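Cytochrome P450 (Zobellia galactanivorans, PDB 6G5O) belongs to the cytochrome P450 family of haem proteins and carries a protoporphyrin IX containing iron in its largely helical fold. Local coordinates at residues 106-111 and 348-353. Numbering follows the deposited sequence.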
ATOM      1  N   GLN A 106     -18.157  -4.719   9.443  1.00 30.89           N
ATOM      2  CA  GLN A 106     -18.157  -4.264   8.028  1.00 28.11           C
ATOM      3  C   GLN A 106     -17.802  -5.379   7.061  1.00 29.88           C
ATOM      4  O   GLN A 106     -18.383  -5.484   5.977  1.00 28.11           O
ATOM      5  CB  GLN A 106     -17.193  -3.073   7.759  1.00 24.71           C
ATOM      6  CG  GLN A 106     -17.453  -1.765   8.524  1.00 23.05           C
ATOM      7  CD  GLN A 106     -16.388  -0.704   8.201  1.00 24.18           C
ATOM      8  OE1 GLN A 106     -15.442  -0.975   7.474  1.00 24.79           O
ATOM      9  NE2 GLN A 106     -16.587   0.512   8.667  1.00 21.99           N
ATOM     10  N   ILE A 107     -16.809  -6.185   7.419  1.00 30.70           N
ATOM     11  CA  ILE A 107     -16.283  -7.131   6.459  1.00 30.57           C
ATOM     12  C   ILE A 107     -17.227  -8.371   6.391  1.00 32.18           C
ATOM     13  O   ILE A 107     -17.472  -8.937   5.313  1.00 32.53           O
ATOM     14  CB  ILE A 107     -14.824  -7.479   6.777  1.00 29.51           C
ATOM     15  CG1 ILE A 107     -13.917  -6.303   6.387  1.00 28.94           C
ATOM     16  CG2 ILE A 107     -14.367  -8.750   6.041  1.00 29.20           C
ATOM     17  CD1 ILE A 107     -12.455  -6.525   6.686  1.00 26.47           C
ATOM     18  N   SER A 108     -17.740  -8.764   7.538  1.00 31.46           N
ATOM     19  CA  SER A 108     -18.787  -9.746   7.613  1.00 38.69           C
ATOM     20  C   SER A 108     -19.997  -9.367   6.716  1.00 42.28           C
ATOM     21  O   SER A 108     -20.403 -10.147   5.842  1.00 42.74           O
ATOM     22  CB  SER A 108     -19.221  -9.881   9.073  1.00 40.26           C
ATOM     23  OG  SER A 108     -20.189 -10.896   9.183  1.00 44.69           O
ATOM     24  N   GLU A 109     -20.508  -8.142   6.896  1.00 44.58           N
ATOM     25  CA  GLU A 109     -21.601  -7.600   6.075  1.00 46.10           C
ATOM     26  C   GLU A 109     -21.366  -7.694   4.559  1.00 44.60           C
ATOM     27  O   GLU A 109     -22.225  -8.190   3.813  1.00 40.35           O
ATOM     28  CB  GLU A 109     -21.908  -6.148   6.450  1.00 58.32           C
ATOM     29  CG  GLU A 109     -22.227  -5.242   5.241  1.00 68.78           C
ATOM     30  CD  GLU A 109     -23.427  -4.319   5.433  1.00 75.84           C
ATOM     31  OE1 GLU A 109     -23.324  -3.370   6.249  1.00 77.47           O
ATOM     32  OE2 GLU A 109     -24.456  -4.552   4.738  1.00 74.34           O
ATOM     33  N   ILE A 110     -20.212  -7.208   4.101  1.00 44.37           N
ATOM     34  CA  ILE A 110     -19.902  -7.220   2.663  1.00 43.73           C
ATOM     35  C   ILE A 110     -19.714  -8.658   2.125  1.00 45.45           C
ATOM     36  O   ILE A 110     -20.085  -8.957   0.983  1.00 45.59           O
ATOM     37  CB  ILE A 110     -18.715  -6.284   2.317  1.00 43.00           C
ATOM     38  CG1 ILE A 110     -18.530  -6.116   0.813  1.00 47.01           C
ATOM     39  CG2 ILE A 110     -17.399  -6.834   2.816  1.00 43.88           C
ATOM     40  CD1 ILE A 110     -19.674  -5.442   0.099  1.00 53.26           C
ATOM     41  N   VAL A 111     -19.155  -9.550   2.936  1.00 42.09           N
ATOM     42  CA  VAL A 111     -19.062 -10.941   2.511  1.00 42.91           C
ATOM     43  C   VAL A 111     -20.474 -11.581   2.394  1.00 40.23           C
ATOM     44  O   VAL A 111     -20.742 -12.246   1.403  1.00 40.99           O
ATOM     45  CB  VAL A 111     -18.105 -11.765   3.406  1.00 40.57           C
ATOM     46  CG1 VAL A 111     -18.219 -13.247   3.120  1.00 41.05           C
ATOM     47  CG2 VAL A 111     -16.659 -11.320   3.187  1.00 42.71           C
ATOM     48  N   ALA A 348     -12.735 -17.654   5.100  1.00 42.48           N
ATOM     49  CA  ALA A 348     -12.535 -19.046   5.479  1.00 44.84           C
ATOM     50  C   ALA A 348     -13.712 -19.636   6.283  1.00 45.14           C
ATOM     51  O   ALA A 348     -13.973 -20.837   6.210  1.00 39.15           O
ATOM     52  CB  ALA A 348     -11.238 -19.194   6.258  1.00 42.85           C
ATOM     53  N   GLN A 349     -14.384 -18.801   7.075  1.00 48.92           N
ATOM     54  CA  GLN A 349     -15.492 -19.264   7.900  1.00 52.82           C
ATOM     55  C   GLN A 349     -16.874 -19.222   7.189  1.00 51.96           C
ATOM     56  O   GLN A 349     -17.829 -19.761   7.717  1.00 48.96           O
ATOM     57  CB  GLN A 349     -15.536 -18.471   9.202  1.00 52.13           C
ATOM     58  CG  GLN A 349     -14.455 -18.832  10.193  1.00 56.63           C
ATOM     59  CD  GLN A 349     -14.137 -17.678  11.150  1.00 64.18           C
ATOM     60  OE1 GLN A 349     -14.998 -16.830  11.431  1.00 69.93           O
ATOM     61  NE2 GLN A 349     -12.881 -17.624  11.634  1.00 62.75           N
ATOM     62  N   LYS A 350     -16.963 -18.601   6.006  1.00 49.98           N
ATOM     63  CA  LYS A 350     -18.241 -18.382   5.306  1.00 46.64           C
ATOM     64  C   LYS A 350     -18.295 -18.863   3.851  1.00 44.97           C
ATOM     65  O   LYS A 350     -19.377 -19.072   3.321  1.00 46.08           O
ATOM     66  CB  LYS A 350     -18.582 -16.874   5.317  1.00 45.87           C
ATOM     67  CG  LYS A 350     -19.147 -16.356   6.635  1.00 47.52           C
ATOM     68  CD  LYS A 350     -18.883 -14.869   6.783  1.00 50.97           C
ATOM     69  CE  LYS A 350     -19.885 -14.147   7.664  1.00 50.09           C
ATOM     70  NZ  LYS A 350     -20.233 -14.858   8.923  1.00 52.15           N
ATOM     71  N   VAL A 351     -17.154 -18.951   3.175  1.00 41.24           N
ATOM     72  CA  VAL A 351     -17.125 -19.327   1.770  1.00 42.60           C
ATOM     73  C   VAL A 351     -16.491 -20.718   1.629  1.00 50.24           C
ATOM     74  O   VAL A 351     -15.469 -21.024   2.266  1.00 42.97           O
ATOM     75  CB  VAL A 351     -16.325 -18.310   0.927  1.00 41.48           C
ATOM     76  CG1 VAL A 351     -16.348 -18.663  -0.563  1.00 40.56           C
ATOM     77  CG2 VAL A 351     -16.818 -16.889   1.170  1.00 38.39           C
ATOM     78  N   ALA A 352     -17.121 -21.555   0.792  1.00 53.10           N
ATOM     79  CA  ALA A 352     -16.646 -22.917   0.541  1.00 52.68           C
ATOM     80  C   ALA A 352     -15.687 -22.952  -0.646  1.00 49.78           C
ATOM     81  O   ALA A 352     -14.692 -23.683  -0.615  1.00 59.52           O
ATOM     82  CB  ALA A 352     -17.834 -23.863   0.328  1.00 54.12           C
ATOM     83  N   SER A 353     -15.950 -22.152  -1.675  1.00 44.04           N
ATOM     84  CA  SER A 353     -15.092 -22.131  -2.862  1.00 43.39           C
ATOM     85  C   SER A 353     -15.413 -20.920  -3.693  1.00 38.57           C
ATOM     86  O   SER A 353     -16.390 -20.255  -3.429  1.00 39.01           O
ATOM     87  CB  SER A 353     -15.329 -23.394  -3.724  1.00 42.68           C
ATOM     88  OG  SER A 353     -16.638 -23.368  -4.268  1.00 39.81           O
TER
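Val-111 and Lys-350 meet where two parts of the cytochrome P450 fold come together: helix 97-117 and the junction at which helix 333-350 gives way to strand 351-366 of a three-stranded antiparallel sheet. The buried, better-enclosed part is apolar. Of Val-111, it is CG1 that makes the contact, reaching CD of Lys-350 at 4.1 Å and CG2 of Val-351 at 4.4 Å. It sits opposite the backbone N (chi1 169°), the setting that brings this methyl to both partners, while the lysine's methylene chain passes slantwise over it. Both valines are buried, and Val-111 also packs on Thr-346 and Leu-347, so the same side chain also lies against helix 333-350.

Toward Ser-108 the contact opens to solvent and becomes more polar, although its one close approach is the shorter. Ser-108 and Lys-350 are both partly exposed, and the lysine spans the gap between the backbones, whose closest CA atoms, those of Val-111 and Lys-350, stand 8.0 Å apart. Its chain runs fairly extended as far as CE and then bends at the last torsion (chi4 44°). NZ of Lys-350 makes a long, weak ion pair with Glu-112, which follows Val-111 on helix 97-117. Backbone hydrogen bonds tie Lys-350 to Leu-385, and Ala-352 and Ser-353 to Asn-383 on strand 369-384, the antiparallel neighbour of strand 351-366. Beside the serine hydroxyl the lysine presents carbon first, with OG of Ser-108 3.6 Å from CE of Lys-350 and 4.0 Å from its NZ.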